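Local coordinates for methylmalonyl-CoA epimerase, mitochondrial (PDB 3RMU), which interconverts the (R) and (S) forms of methylmalonyl-CoA in mitochondrial propionyl-CoA metabolism and binds a cobalt ion, at residues 93-97 and 98-102. Numbering follows the deposited sequence.
Sequences MDLKK and KKIRS. With EDO (1,2-ethanediol), chain F.
Asp94 and Lys98, one turn apart at the end of helix 88-97, are joined by a salt bridge, Lys98 NZ lying 2.9 Å from Asp94 OD2 and approaching on the syn side of that oxygen. The spacing suits an acid and a long base. Asp94 turns its carboxylate away from its own N (chi1 176°), while the lysine chain, extended beyond CG, runs back along the helix until its CE also lies 3.4 Å from Asp94 OD1. OD2 has a second donor, a 1,2-ethanediol probably left from crystallisation, whose O1 gives it a hydrogen bond of 2.6 Å. The ammonium likewise has further acceptors, the carbonyl oxygens of Ile26 and, weakly, Asn25 of the second subunit.

In the backbone the helix is closed by bonds from Lys98 and Lys99. Lys98 N donates to Asp94 O at 3.0 Å, with an N-H...O angle of 139°, and adds a weak bond to Leu95 O. Lys99 then takes positive phi (57°), leaving the helix in a Schellman motif, and its N reaches Lys96 O at 3.2 Å from well above the carbonyl plane, so that bond misses the lone pairs. Lys99, whose long chain ends in a charge, can occupy this exposed site although it must take positive phi.

The apolar part of the motif is Leu95 with Ile100: CD2 of Leu95 meets CD1 of Ile100 at 3.8 Å, the positive phi of Lys99 redirecting the chain so that the side chain of Ile100 meets the last turn. Both also pack on Ile26 of the second subunit. The chemistry thus implies a helix end tied to the dimer interface: the carboxylate probably steadies the lysine's positive charge, while that lysine meets carbonyls of the partner chain and the two aliphatic residues lie against its isoleucine.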
# COMPACT_ATOMS: atom_id res chain seq x y z
N MET A 93 5.41 -15.04 -19.13
CA MET A 93 5.02 -16.31 -19.78
C MET A 93 4.22 -17.22 -18.83
O MET A 93 3.21 -17.81 -19.26
CB MET A 93 6.23 -17.09 -20.26
CG MET A 93 5.91 -18.24 -21.25
SD MET A 93 5.38 -17.74 -22.93
CE MET A 93 6.11 -16.08 -23.10
N ASP A 94 4.71 -17.38 -17.60
CA ASP A 94 4.02 -18.17 -16.57
C ASP A 94 2.60 -17.64 -16.37
O ASP A 94 1.65 -18.42 -16.34
CB ASP A 94 4.78 -18.09 -15.24
CG ASP A 94 4.06 -18.80 -14.09
OD1 ASP A 94 3.76 -20.00 -14.23
OD2 ASP A 94 3.82 -18.12 -13.07
N LEU A 95 2.47 -16.32 -16.23
CA LEU A 95 1.13 -15.74 -16.03
C LEU A 95 0.22 -15.89 -17.25
O LEU A 95 -1.00 -16.11 -17.10
CB LEU A 95 1.23 -14.28 -15.63
CG LEU A 95 1.84 -14.00 -14.25
CD1 LEU A 95 2.06 -12.52 -14.15
CD2 LEU A 95 0.96 -14.54 -13.10
N LYS A 96 0.78 -15.73 -18.46
CA LYS A 96 0.03 -15.97 -19.70
C LYS A 96 -0.42 -17.42 -19.77
O LYS A 96 -1.54 -17.69 -20.19
CB LYS A 96 0.85 -15.60 -20.95
CG LYS A 96 0.00 -15.25 -22.20
CD LYS A 96 0.79 -14.46 -23.26
CE LYS A 96 1.05 -13.00 -22.83
NZ LYS A 96 1.24 -12.08 -24.00
N LYS A 97 0.43 -18.35 -19.33
CA LYS A 97 0.07 -19.77 -19.34
C LYS A 97 -1.04 -20.14 -18.34
O LYS A 97 -1.79 -21.09 -18.55
CB LYS A 97 1.31 -20.63 -19.04
CG LYS A 97 2.22 -20.85 -20.24
CD LYS A 97 3.66 -21.20 -19.83
CE LYS A 97 3.80 -22.63 -19.32
NZ LYS A 97 5.16 -23.17 -19.63
N LYS A 98 -1.09 -19.41 -17.23
CA LYS A 98 -2.08 -19.61 -16.17
C LYS A 98 -3.41 -18.98 -16.58
O LYS A 98 -4.42 -19.15 -15.89
CB LYS A 98 -1.55 -19.00 -14.84
CG LYS A 98 -0.40 -19.80 -14.17
CD LYS A 98 0.25 -19.09 -12.98
CE LYS A 98 1.13 -20.06 -12.13
NZ LYS A 98 2.09 -19.40 -11.14
N LYS A 99 -3.40 -18.27 -17.71
CA LYS A 99 -4.59 -17.63 -18.29
C LYS A 99 -5.24 -16.66 -17.32
O LYS A 99 -6.47 -16.64 -17.22
CB LYS A 99 -5.65 -18.66 -18.72
CG LYS A 99 -5.21 -19.69 -19.76
CD LYS A 99 -5.16 -19.11 -21.15
CE LYS A 99 -4.74 -20.15 -22.17
NZ LYS A 99 -4.20 -19.49 -23.39
N ILE A 100 -4.47 -15.87 -16.60
CA ILE A 100 -5.11 -14.91 -15.69
C ILE A 100 -5.47 -13.60 -16.41
O ILE A 100 -4.62 -12.94 -17.03
CB ILE A 100 -4.33 -14.64 -14.38
CG1 ILE A 100 -2.94 -14.15 -14.68
CG2 ILE A 100 -4.32 -15.90 -13.44
CD1 ILE A 100 -2.50 -13.15 -13.66
N ARG A 101 -6.76 -13.25 -16.31
CA ARG A 101 -7.33 -12.07 -16.99
C ARG A 101 -6.86 -10.73 -16.41
O ARG A 101 -7.05 -9.70 -17.05
CB ARG A 101 -8.86 -12.14 -16.98
N SER A 102 -6.26 -10.72 -15.23
CA SER A 102 -5.61 -9.49 -14.72
C SER A 102 -4.33 -9.07 -15.51
O SER A 102 -3.93 -7.90 -15.45
CB SER A 102 -5.30 -9.60 -13.21
OG SER A 102 -4.42 -10.68 -12.89
C1 EDO F . 4.37 -15.22 -11.19
O1 EDO F . 5.06 -15.95 -12.20
C2 EDO F . 5.37 -14.37 -10.42
O2 EDO F . 5.93 -15.17 -9.37